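Long-range contacts in gamma-glutamyl-gamma-aminobutyrate hydrolase PuuD (Escherichia coli, PDB 6VTV), which hydrolyses the gamma-glutamyl linkage of gamma-glutamyl-gamma-aminobutyrate, releasing 4-aminobutanoate and glutamate in the final step of a putrescine breakdown pathway: residues B[12-18]-B[45-51]; B[83-89]-B[130-135]; B[108-114]-B[216-221]; B[181-187]-B[223-227]. One frame throughout, in Å; residues are numbered along the deposited sequence.

Interaction 1 of 4, residues B[12-18]-B[45-51]; sequences PVIGVVM and LPIALPH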
# COMPACT_ATOMS: atom_id res chain seq x y z
N PRO B 12 -0.47 14.91 -8.67
CA PRO B 12 -0.87 13.78 -9.52
C PRO B 12 -0.91 12.47 -8.74
O PRO B 12 -0.12 12.24 -7.83
CB PRO B 12 0.22 13.75 -10.60
CG PRO B 12 0.82 15.12 -10.59
CD PRO B 12 0.74 15.58 -9.16
N VAL B 13 -1.86 11.61 -9.13
CA VAL B 13 -2.01 10.31 -8.50
C VAL B 13 -0.93 9.38 -9.05
O VAL B 13 -0.86 9.14 -10.25
CB VAL B 13 -3.41 9.73 -8.74
CG1 VAL B 13 -3.54 8.37 -8.06
CG2 VAL B 13 -4.48 10.69 -8.26
N ILE B 14 -0.09 8.85 -8.16
CA ILE B 14 1.00 7.97 -8.53
C ILE B 14 0.70 6.57 -8.00
O ILE B 14 0.60 6.37 -6.78
CB ILE B 14 2.35 8.48 -7.99
CG1 ILE B 14 2.54 9.96 -8.35
CG2 ILE B 14 3.49 7.65 -8.54
CD1 ILE B 14 2.51 10.24 -9.83
N GLY B 15 0.55 5.61 -8.90
CA GLY B 15 0.39 4.23 -8.51
C GLY B 15 1.73 3.58 -8.23
O GLY B 15 2.61 3.58 -9.08
N VAL B 16 1.89 3.02 -7.03
CA VAL B 16 3.16 2.46 -6.59
C VAL B 16 3.00 0.95 -6.44
O VAL B 16 2.20 0.48 -5.62
CB VAL B 16 3.64 3.09 -5.27
CG1 VAL B 16 5.09 2.74 -5.02
CG2 VAL B 16 3.46 4.60 -5.32
N VAL B 17 3.77 0.19 -7.22
CA VAL B 17 3.71 -1.26 -7.17
C VAL B 17 4.34 -1.74 -5.87
O VAL B 17 5.45 -1.34 -5.51
CB VAL B 17 4.40 -1.87 -8.39
CG1 VAL B 17 4.62 -3.37 -8.20
CG2 VAL B 17 3.58 -1.61 -9.65
N MET B 18 3.63 -2.62 -5.16
CA MET B 18 4.09 -3.12 -3.88
C MET B 18 4.88 -4.41 -4.04
O MET B 18 4.94 -5.00 -5.12
CB MET B 18 2.89 -3.34 -2.95
CG MET B 18 1.97 -2.15 -2.84
SD MET B 18 0.53 -2.49 -1.82
CE MET B 18 1.29 -2.45 -0.20
N LEU B 45 0.93 12.32 -5.28
CA LEU B 45 -0.02 11.68 -4.37
C LEU B 45 0.07 10.18 -4.57
O LEU B 45 -0.53 9.63 -5.51
CB LEU B 45 -1.44 12.18 -4.64
CG LEU B 45 -2.51 11.95 -3.56
CD1 LEU B 45 -3.62 12.98 -3.68
CD2 LEU B 45 -3.09 10.54 -3.62
N PRO B 46 0.81 9.46 -3.72
CA PRO B 46 1.02 8.03 -3.95
C PRO B 46 -0.11 7.18 -3.40
O PRO B 46 -0.67 7.45 -2.33
CB PRO B 46 2.32 7.75 -3.20
CG PRO B 46 2.27 8.70 -2.05
CD PRO B 46 1.58 9.95 -2.57
N ILE B 47 -0.46 6.13 -4.15
CA ILE B 47 -1.34 5.07 -3.68
C ILE B 47 -0.67 3.74 -4.01
O ILE B 47 -0.17 3.55 -5.12
CB ILE B 47 -2.75 5.16 -4.31
CG1 ILE B 47 -2.67 5.18 -5.84
CG2 ILE B 47 -3.49 6.38 -3.79
CD1 ILE B 47 -4.01 4.94 -6.51
N ALA B 48 -0.63 2.84 -3.03
CA ALA B 48 0.06 1.58 -3.19
C ALA B 48 -0.85 0.55 -3.84
O ALA B 48 -2.03 0.44 -3.50
CB ALA B 48 0.56 1.07 -1.83
N LEU B 49 -0.29 -0.21 -4.78
CA LEU B 49 -1.07 -1.14 -5.60
C LEU B 49 -0.76 -2.57 -5.21
O LEU B 49 0.37 -3.05 -5.45
CB LEU B 49 -0.77 -0.91 -7.08
CG LEU B 49 -0.84 0.54 -7.56
CD1 LEU B 49 -0.39 0.64 -9.01
CD2 LEU B 49 -2.25 1.10 -7.39
N PRO B 50 -1.70 -3.31 -4.62
CA PRO B 50 -1.46 -4.72 -4.31
C PRO B 50 -1.40 -5.57 -5.57
O PRO B 50 -1.90 -5.20 -6.63
CB PRO B 50 -2.66 -5.11 -3.44
CG PRO B 50 -3.34 -3.83 -3.07
CD PRO B 50 -3.01 -2.84 -4.15
N HIS B 51 -0.79 -6.75 -5.42
CA HIS B 51 -0.59 -7.65 -6.54
C HIS B 51 -1.89 -8.19 -7.11
O HIS B 51 -1.93 -8.57 -8.28
CB HIS B 51 0.31 -8.82 -6.12
CG HIS B 51 1.70 -8.41 -5.74
ND1 HIS B 51 2.58 -9.27 -5.12
CD2 HIS B 51 2.35 -7.23 -5.88
CE1 HIS B 51 3.72 -8.64 -4.90
NE2 HIS B 51 3.61 -7.40 -5.35
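Gly15 lies beside Ile47 in the middle of a parallel beta pair, strands 13-17 and 45-49, in the central sheet of this class I glutamine amidotransferase fold. The chain between them runs through strand 26-32 and helix 33-42. Five backbone hydrogen bonds, from Leu45 N to Pro12 O at one end to Leu49 N to Val16 O (2.7 Å) at the other, tie the strands together; CA-H...O contacts run between them.

The side-chain relief is uneven. Gly15 makes a dip, and Leu49 fills it: its CD1 settles 3.7 Å from Gly15 CA. The leucine's first torsion (chi1 -49°) sets CG beside its own backbone N and opposite its carbonyl carbon, which brings the branch back over strand 13-17. On the same face Val13 and Ile47 cross slantwise, with CG1 of Val13 3.8 Å from CD1 of Ile47. Helix 94-109 packs over this side through Ile103 on Leu49.

On the other face Val16 and Pro46 lie side by side, CG2 of Val16 4.0 Å from CB of Pro46, and helix 33-42 closes over the proline. The low bump of Ala48 is met by the thioether of Met18, SD sitting 3.6 Å from Ala48 CB. Met18 and Ala48 of the second subunit pack against their counterparts here, so this patch belongs to the dimer interface.

Beyond the ladder His51 reaches back: its NE2 donates to Met18 O at 2.8 Å, with the oxygen in the ring plane but the nitrogen well above the plane of the methionine carbonyl.

Interaction 2 of 4, residues B[83-89]-B[130-135]; sequences YGENGDE and GSLHRK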
# COMPACT_ATOMS: atom_id res chain seq x y z
N TYR B 83 12.20 -13.59 -19.19
CA TYR B 83 13.01 -13.21 -20.34
C TYR B 83 13.65 -14.44 -21.00
O TYR B 83 14.75 -14.36 -21.54
CB TYR B 83 14.07 -12.17 -19.97
CG TYR B 83 14.93 -12.49 -18.76
CD1 TYR B 83 14.49 -12.19 -17.48
CD2 TYR B 83 16.19 -13.06 -18.91
CE1 TYR B 83 15.28 -12.46 -16.37
CE2 TYR B 83 16.98 -13.33 -17.81
CZ TYR B 83 16.52 -13.04 -16.54
OH TYR B 83 17.30 -13.31 -15.45
N GLY B 84 12.96 -15.58 -20.94
CA GLY B 84 13.33 -16.73 -21.74
C GLY B 84 14.45 -17.59 -21.21
O GLY B 84 15.00 -18.40 -21.97
N GLU B 85 14.82 -17.46 -19.94
CA GLU B 85 15.88 -18.26 -19.36
C GLU B 85 15.31 -19.30 -18.41
O GLU B 85 14.18 -19.17 -17.92
CB GLU B 85 16.90 -17.37 -18.63
CG GLU B 85 17.63 -16.41 -19.55
CD GLU B 85 18.95 -15.93 -18.98
OE1 GLU B 85 19.39 -16.49 -17.95
OE2 GLU B 85 19.56 -15.01 -19.56
N ASN B 86 16.10 -20.34 -18.17
CA ASN B 86 15.67 -21.46 -17.34
C ASN B 86 16.31 -21.38 -15.96
O ASN B 86 17.34 -20.72 -15.75
CB ASN B 86 16.03 -22.79 -18.01
CG ASN B 86 15.24 -23.03 -19.28
OD1 ASN B 86 15.79 -22.94 -20.39
ND2 ASN B 86 13.96 -23.32 -19.14
N GLY B 87 15.69 -22.07 -15.00
CA GLY B 87 16.15 -22.05 -13.63
C GLY B 87 15.54 -20.91 -12.84
O GLY B 87 14.78 -20.08 -13.34
N ASP B 88 15.90 -20.87 -11.55
CA ASP B 88 15.42 -19.85 -10.64
C ASP B 88 16.60 -19.10 -10.04
O ASP B 88 17.76 -19.47 -10.21
CB ASP B 88 14.54 -20.44 -9.54
CG ASP B 88 15.27 -21.47 -8.69
OD1 ASP B 88 16.44 -21.79 -8.99
OD2 ASP B 88 14.67 -21.97 -7.71
N GLU B 89 16.27 -18.03 -9.32
CA GLU B 89 17.22 -17.24 -8.56
C GLU B 89 16.68 -17.07 -7.15
O GLU B 89 15.47 -17.15 -6.93
CB GLU B 89 17.46 -15.87 -9.21
CG GLU B 89 18.32 -15.91 -10.46
CD GLU B 89 19.71 -16.46 -10.20
OE1 GLU B 89 20.27 -16.17 -9.13
OE2 GLU B 89 20.23 -17.19 -11.08
N GLY B 130 13.93 -7.36 -23.24
CA GLY B 130 15.33 -7.51 -22.90
C GLY B 130 15.59 -8.67 -21.96
O GLY B 130 14.71 -9.49 -21.68
N SER B 131 16.82 -8.73 -21.47
CA SER B 131 17.25 -9.78 -20.57
C SER B 131 18.16 -9.19 -19.50
O SER B 131 18.58 -8.03 -19.59
CB SER B 131 17.97 -10.91 -21.32
OG SER B 131 19.13 -10.42 -21.97
N LEU B 132 18.49 -10.00 -18.50
CA LEU B 132 19.26 -9.55 -17.35
C LEU B 132 20.46 -10.45 -17.12
O LEU B 132 20.44 -11.64 -17.45
CB LEU B 132 18.41 -9.53 -16.08
CG LEU B 132 17.06 -8.81 -16.14
CD1 LEU B 132 16.33 -8.98 -14.82
CD2 LEU B 132 17.25 -7.34 -16.47
N HIS B 133 21.51 -9.86 -16.56
CA HIS B 133 22.59 -10.63 -15.95
C HIS B 133 22.11 -11.13 -14.59
O HIS B 133 21.71 -10.33 -13.74
CB HIS B 133 23.84 -9.77 -15.78
CG HIS B 133 24.57 -9.49 -17.05
ND1 HIS B 133 25.31 -10.44 -17.72
CD2 HIS B 133 24.70 -8.35 -17.77
CE1 HIS B 133 25.85 -9.91 -18.80
NE2 HIS B 133 25.49 -8.64 -18.85
N ARG B 134 22.14 -12.45 -14.39
CA ARG B 134 21.66 -12.99 -13.12
C ARG B 134 22.70 -12.91 -12.01
O ARG B 134 22.33 -12.92 -10.83
CB ARG B 134 21.19 -14.43 -13.31
CG ARG B 134 19.90 -14.54 -14.11
CD ARG B 134 19.73 -15.91 -14.75
NE ARG B 134 19.34 -16.93 -13.79
CZ ARG B 134 18.85 -18.12 -14.12
NH1 ARG B 134 18.70 -18.44 -15.40
NH2 ARG B 134 18.51 -18.99 -13.18
N LYS B 135 23.98 -12.83 -12.36
CA LYS B 135 25.07 -12.74 -11.39
C LYS B 135 26.13 -11.79 -11.96
O LYS B 135 27.02 -12.21 -12.70
CB LYS B 135 25.67 -14.11 -11.09
CG LYS B 135 24.71 -15.09 -10.43
CD LYS B 135 24.45 -14.74 -8.98
CE LYS B 135 25.62 -15.14 -8.10
NZ LYS B 135 25.40 -14.72 -6.68
O HOH W 1 21.83 -14.20 -16.97
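Arg134 reaches into the curved 83-89 loop, where its guanidinium group is ringed by acceptors, and Glu85, Glu89 and Arg134 form a salt-bridge network. Glu89 OE2 takes the hydrogen of Arg134 NE at 2.9 Å, its carboxylate nearly perpendicular to the guanidinium plane. Glu85 OE1 is met by Arg134 NH1 at 3.3 Å along an almost straight line (172°), through the lone pair turned away from its other oxygen. That other oxygen, OE2, pairs with Lys192.

Backbone carbonyls supply further hydrogen bonds. Asn86 O receives Arg134 NH1 at 2.7 Å, and Asp88 O receives Arg134 NH2 from above its carbonyl plane at 3.1 Å. Because these acceptors lie around the edge of the guanidinium, near its plane, they hold it against rotation. A bend in the arginine chain (chi3 76°) turns the group into the loop.

One water adds to the polar set: it donates to Leu132 O at 3.0 Å, accepts from Arg134 N and reaches Glu85 OE1 only weakly.

Tyr83 supplies the packing: its CE1 lies 4.0 Å from Leu132 CD1, the backbone N of Leu132 sits over one ring face near the rim, and Tyr83 OH comes 3.2 Å from Arg134 CG.

At the protein surface, the contact joins the loop between strand 68-71 and helix 94-109 to the short strand 132-133, which pairs with strand 190-191, while Val126 of helix 119-127 packs on both Tyr83 and Leu132.

Interaction 3 of 4, residues B[108-114]-B[216-221]; sequences LERRIPI and NHPFAL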
# COMPACT_ATOMS: atom_id res chain seq x y z
N LEU B 108 2.56 1.83 -21.15
CA LEU B 108 3.27 2.19 -22.36
C LEU B 108 2.32 2.44 -23.52
O LEU B 108 2.58 3.31 -24.37
CB LEU B 108 4.29 1.11 -22.73
CG LEU B 108 5.50 0.98 -21.80
CD1 LEU B 108 6.48 -0.05 -22.33
CD2 LEU B 108 6.17 2.33 -21.61
N GLU B 109 1.20 1.71 -23.57
CA GLU B 109 0.20 1.97 -24.58
C GLU B 109 -0.60 3.23 -24.28
O GLU B 109 -0.94 3.98 -25.20
CB GLU B 109 -0.74 0.77 -24.71
CG GLU B 109 -1.94 1.03 -25.59
CD GLU B 109 -2.77 -0.22 -25.81
OE1 GLU B 109 -2.17 -1.30 -25.99
OE2 GLU B 109 -4.01 -0.11 -25.82
N ARG B 110 -0.90 3.48 -23.01
CA ARG B 110 -1.64 4.68 -22.60
C ARG B 110 -0.75 5.90 -22.43
O ARG B 110 -1.26 6.97 -22.08
CB ARG B 110 -2.39 4.41 -21.30
CG ARG B 110 -3.30 3.19 -21.35
CD ARG B 110 -4.18 3.09 -20.12
NE ARG B 110 -5.14 2.00 -20.23
CZ ARG B 110 -6.42 2.09 -19.87
NH1 ARG B 110 -6.88 3.22 -19.37
NH2 ARG B 110 -7.22 1.05 -20.01
N ARG B 111 0.56 5.76 -22.66
CA ARG B 111 1.52 6.87 -22.54
C ARG B 111 1.48 7.48 -21.14
O ARG B 111 1.64 8.69 -20.97
CB ARG B 111 1.29 7.92 -23.62
CG ARG B 111 1.02 7.31 -24.99
CD ARG B 111 1.32 8.26 -26.15
NE ARG B 111 1.27 9.67 -25.76
CZ ARG B 111 2.21 10.56 -26.08
NH1 ARG B 111 3.27 10.19 -26.79
NH2 ARG B 111 2.08 11.82 -25.69
N ILE B 112 1.26 6.64 -20.13
CA ILE B 112 1.31 7.09 -18.74
C ILE B 112 2.77 7.14 -18.29
O ILE B 112 3.51 6.18 -18.54
CB ILE B 112 0.49 6.15 -17.85
CG1 ILE B 112 -0.96 6.10 -18.32
CG2 ILE B 112 0.58 6.58 -16.39
CD1 ILE B 112 -1.78 5.03 -17.62
N PRO B 113 3.21 8.22 -17.65
CA PRO B 113 4.61 8.30 -17.23
C PRO B 113 4.97 7.19 -16.26
O PRO B 113 4.17 6.79 -15.41
CB PRO B 113 4.69 9.68 -16.56
CG PRO B 113 3.59 10.47 -17.18
CD PRO B 113 2.48 9.48 -17.42
N ILE B 114 6.19 6.68 -16.40
CA ILE B 114 6.72 5.62 -15.55
C ILE B 114 8.08 6.06 -15.02
O ILE B 114 8.92 6.57 -15.76
CB ILE B 114 6.86 4.28 -16.31
CG1 ILE B 114 5.55 3.91 -17.00
CG2 ILE B 114 7.30 3.17 -15.37
CD1 ILE B 114 5.66 2.69 -17.89
N ASN B 216 9.83 6.93 -27.93
CA ASN B 216 8.49 7.27 -28.38
C ASN B 216 7.47 7.24 -27.24
O ASN B 216 6.26 7.18 -27.49
CB ASN B 216 8.03 6.37 -29.53
CG ASN B 216 8.90 6.50 -30.76
OD1 ASN B 216 9.33 7.60 -31.11
ND2 ASN B 216 9.16 5.39 -31.43
N HIS B 217 7.93 7.29 -26.00
CA HIS B 217 7.08 7.48 -24.84
C HIS B 217 7.45 8.79 -24.16
O HIS B 217 8.64 9.11 -24.04
CB HIS B 217 7.22 6.32 -23.84
CG HIS B 217 6.21 6.34 -22.73
ND1 HIS B 217 6.32 7.19 -21.65
CD2 HIS B 217 5.08 5.63 -22.54
CE1 HIS B 217 5.30 6.99 -20.84
NE2 HIS B 217 4.53 6.05 -21.35
N PRO B 218 6.47 9.58 -23.71
CA PRO B 218 6.80 10.89 -23.12
C PRO B 218 7.77 10.81 -21.95
O PRO B 218 8.68 11.64 -21.86
CB PRO B 218 5.43 11.43 -22.68
CG PRO B 218 4.45 10.72 -23.54
CD PRO B 218 5.01 9.36 -23.78
N PHE B 219 7.60 9.83 -21.06
CA PHE B 219 8.47 9.73 -19.89
C PHE B 219 8.30 8.33 -19.30
O PHE B 219 7.42 8.10 -18.48
CB PHE B 219 8.15 10.80 -18.86
CG PHE B 219 9.18 10.92 -17.77
CD1 PHE B 219 9.16 10.06 -16.69
CD2 PHE B 219 10.16 11.90 -17.83
CE1 PHE B 219 10.11 10.17 -15.68
CE2 PHE B 219 11.10 12.01 -16.82
CZ PHE B 219 11.07 11.15 -15.75
N ALA B 220 9.16 7.40 -19.73
CA ALA B 220 9.22 6.05 -19.17
C ALA B 220 10.68 5.79 -18.84
O ALA B 220 11.42 5.22 -19.66
CB ALA B 220 8.65 5.02 -20.14
N LEU B 221 11.10 6.21 -17.65
CA LEU B 221 12.50 6.22 -17.26
C LEU B 221 12.77 5.19 -16.17
O LEU B 221 11.97 5.04 -15.24
CB LEU B 221 12.91 7.61 -16.77
CG LEU B 221 14.30 7.75 -16.13
CD1 LEU B 221 15.39 7.57 -17.17
CD2 LEU B 221 14.43 9.09 -15.42
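His217 inserts its imidazole between Leu108, Arg111 and Pro113, where helix 94-109 has just ended and the chain turns toward strand 114-117. With CG opposite its backbone N (chi1 -171°), the ring swings across to the 108-114 side. Leu108 CD2 approaches His217 CD2 at 3.6 Å, the two side chains crossing nearly at right angles, and Pro113 CA lies at the ring's edge. Residues of its own segment flank the ring, Ala220 CB over the rim of one face and Pro218 CD over the rim of the opposite one.

Ile114 carries the sheet part of the contact. It is bridged in parallel to Ala220, as strand 114-117 runs beside strand 220-223 in the central sheet: Ile114 N donates to Phe219 O at 2.8 Å, and Leu221 N to Ile114 O at 2.9 Å. Its CB lies beside that of Ala220, 4.3 Å away, on the same face of the sheet, while Phe219 turns to pack on helices 170-174 and 235-254.

Arg111 works at the exposed end. It is the first residue to leave the helix, with positive phi (57°), and its side chain crosses Pro218 so that one guanidinium face lies against the proline ring, Pro218 CG being 3.4 Å from Arg111 CZ. This is face packing, not a polar bond.

The histidine bonds through both ring nitrogens. Phe219 N donates to His217 ND1 at 3.0 Å, so ND1 serves as acceptor, and NE2 makes a weak hydrogen bond to Ala107 O near the helix end. Together these bonds are consistent with a neutral ring carrying its proton on NE2.

Interaction 4 of 4, residues B[181-187]-B[223-227]; sequences FWVNSLH and VQWHP. With MN (manganese (II) ion), chain D.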
# COMPACT_ATOMS: atom_id res chain seq x y z
N PHE B 181 28.14 11.72 -12.79
CA PHE B 181 27.85 11.95 -11.38
C PHE B 181 27.92 10.62 -10.63
O PHE B 181 27.96 9.55 -11.23
CB PHE B 181 26.48 12.61 -11.19
CG PHE B 181 25.37 11.94 -11.94
CD1 PHE B 181 24.64 10.91 -11.36
CD2 PHE B 181 25.05 12.34 -13.23
CE1 PHE B 181 23.61 10.30 -12.05
CE2 PHE B 181 24.02 11.73 -13.92
CZ PHE B 181 23.30 10.70 -13.33
N TRP B 182 27.91 10.72 -9.31
CA TRP B 182 27.99 9.56 -8.43
C TRP B 182 26.61 9.03 -8.11
O TRP B 182 25.66 9.80 -7.93
CB TRP B 182 28.72 9.92 -7.14
CG TRP B 182 30.19 10.13 -7.31
CD1 TRP B 182 30.83 11.32 -7.50
CD2 TRP B 182 31.21 9.13 -7.30
NE1 TRP B 182 32.19 11.12 -7.61
CE2 TRP B 182 32.44 9.78 -7.50
CE3 TRP B 182 31.20 7.74 -7.16
CZ2 TRP B 182 33.65 9.09 -7.55
CZ3 TRP B 182 32.40 7.05 -7.21
CH2 TRP B 182 33.61 7.73 -7.40
N VAL B 183 26.49 7.71 -8.03
CA VAL B 183 25.26 7.04 -7.64
C VAL B 183 25.60 5.92 -6.67
O VAL B 183 26.72 5.40 -6.67
CB VAL B 183 24.49 6.48 -8.86
CG1 VAL B 183 24.10 7.59 -9.82
CG2 VAL B 183 25.32 5.42 -9.57
N ASN B 184 24.63 5.57 -5.83
CA ASN B 184 24.78 4.37 -5.02
C ASN B 184 24.54 3.13 -5.89
O ASN B 184 24.16 3.23 -7.05
CB ASN B 184 23.83 4.40 -3.82
CG ASN B 184 22.40 4.70 -4.20
OD1 ASN B 184 21.94 4.36 -5.29
ND2 ASN B 184 21.67 5.35 -3.30
N SER B 185 24.78 1.96 -5.31
CA SER B 185 24.64 0.72 -6.07
C SER B 185 24.31 -0.41 -5.09
O SER B 185 25.10 -0.69 -4.18
CB SER B 185 25.92 0.40 -6.85
OG SER B 185 25.70 -0.60 -7.82
N LEU B 186 23.16 -1.04 -5.28
CA LEU B 186 22.71 -2.14 -4.43
C LEU B 186 22.00 -3.19 -5.28
O LEU B 186 20.82 -3.49 -5.11
CB LEU B 186 21.79 -1.64 -3.31
CG LEU B 186 22.25 -0.51 -2.39
CD1 LEU B 186 21.84 0.84 -2.96
CD2 LEU B 186 21.68 -0.69 -0.99
N HIS B 187 22.73 -3.77 -6.24
CA HIS B 187 22.12 -4.73 -7.15
C HIS B 187 23.14 -5.79 -7.56
O HIS B 187 24.28 -5.46 -7.88
CB HIS B 187 21.54 -4.04 -8.39
CG HIS B 187 22.55 -3.24 -9.16
ND1 HIS B 187 23.01 -3.62 -10.40
CD2 HIS B 187 23.18 -2.07 -8.87
CE1 HIS B 187 23.87 -2.73 -10.84
NE2 HIS B 187 24.00 -1.78 -9.94
N VAL B 223 16.10 3.76 -13.62
CA VAL B 223 17.46 3.91 -13.13
C VAL B 223 17.81 2.71 -12.27
O VAL B 223 16.95 2.14 -11.59
CB VAL B 223 17.67 5.23 -12.34
CG1 VAL B 223 17.30 6.43 -13.20
CG2 VAL B 223 16.86 5.23 -11.05
N GLN B 224 19.08 2.30 -12.33
CA GLN B 224 19.52 1.12 -11.59
C GLN B 224 19.89 1.44 -10.15
O GLN B 224 19.83 0.55 -9.30
CB GLN B 224 20.72 0.49 -12.32
CG GLN B 224 21.24 -0.80 -11.69
CD GLN B 224 20.23 -1.93 -11.72
OE1 GLN B 224 20.06 -2.60 -12.74
NE2 GLN B 224 19.55 -2.15 -10.60
N TRP B 225 20.24 2.69 -9.85
CA TRP B 225 20.59 3.08 -8.50
C TRP B 225 19.32 3.42 -7.71
O TRP B 225 18.20 3.18 -8.16
CB TRP B 225 21.59 4.24 -8.52
CG TRP B 225 21.10 5.48 -9.20
CD1 TRP B 225 20.51 6.56 -8.61
CD2 TRP B 225 21.19 5.79 -10.60
NE1 TRP B 225 20.21 7.51 -9.55
CE2 TRP B 225 20.62 7.07 -10.78
CE3 TRP B 225 21.69 5.11 -11.71
CZ2 TRP B 225 20.53 7.68 -12.03
CZ3 TRP B 225 21.60 5.72 -12.95
CH2 TRP B 225 21.03 6.99 -13.10
N HIS B 226 19.49 3.98 -6.51
CA HIS B 226 18.40 4.25 -5.59
C HIS B 226 18.32 5.75 -5.32
O HIS B 226 18.87 6.24 -4.32
CB HIS B 226 18.57 3.47 -4.29
CG HIS B 226 18.19 2.03 -4.40
ND1 HIS B 226 17.08 1.50 -3.77
CD2 HIS B 226 18.78 1.00 -5.06
CE1 HIS B 226 17.00 0.21 -4.04
NE2 HIS B 226 18.02 -0.12 -4.82
N PRO B 227 17.64 6.51 -6.18
CA PRO B 227 17.49 7.95 -5.92
C PRO B 227 16.49 8.27 -4.82
O PRO B 227 16.45 9.42 -4.37
CB PRO B 227 17.01 8.50 -7.27
CG PRO B 227 16.27 7.35 -7.89
CD PRO B 227 16.95 6.09 -7.41
MN MN D . 25.43 -0.09 -9.99
O HOH W 2 23.79 1.41 -9.40
O HOH W 3 20.88 -0.54 -6.98
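The catalytic site of the class I glutamine amidotransferase fold runs through this contact, where Asn184 grips the backbone of His226, the predicted histidine of a Cys-His-Glu triad with Cys118 and Glu228. Asn184 OD1 accepts His226 N at 2.8 Å on an in-plane lone pair, and Asn184 ND2 donates to His226 O at 3.1 Å, so one amide holds both backbone polar atoms of that residue. The imidazole is positioned further by Leu186, whose CD1 touches His226 CD2 at 3.7 Å, and by Glu228, bonded to His226 ND1.

Beside it, Trp225 is packed by strand 181-183. Val183 CG1 stands over the five-membered ring in a CH-pi contact, 3.5 Å from its centroid, and Phe181 brings its edge toward the indole face in an offset edge-to-face pair, planes 76° apart.

Gln224 lies flat on His187: the amide is 11° from parallel with the imidazole, and Gln224 CG sits over the ring centre. The bend at chi2 (64°) folds the amide back over the ring. His187 ND1 is held by Gln189 O, leaving NE2 for the manganese ion at 2.2 Å. Ser185 OG binds the same ion, whose shell is completed by His145, His161, Glu210 and a water. That water lies 2.3 Å from the manganese and donates a hydrogen bond to Asn184 O at 3.0 Å.

Overall arrangement
From the N terminus, interaction 1 closes first, pairing 12-18 with 45-51 across strand 26-32 and helix 33-42 before any other contact opens. Interaction 2 then opens at 83-89; interaction 3 opens at 108-114 before interaction 2 closes at 130-135, so these two cross. Interaction 4 opens at 181-187 inside the long loop that interaction 3 closes at 216-221, and itself closes at 223-227, crossing it in turn. No contact nests within another. Interactions 1 and 3 join parallel strands of the central sheet, interaction 4 ties the end of strand 180-183 and the metal-binding residues after it to the loop with the predicted catalytic histidine, and interaction 2 fastens two surface segments.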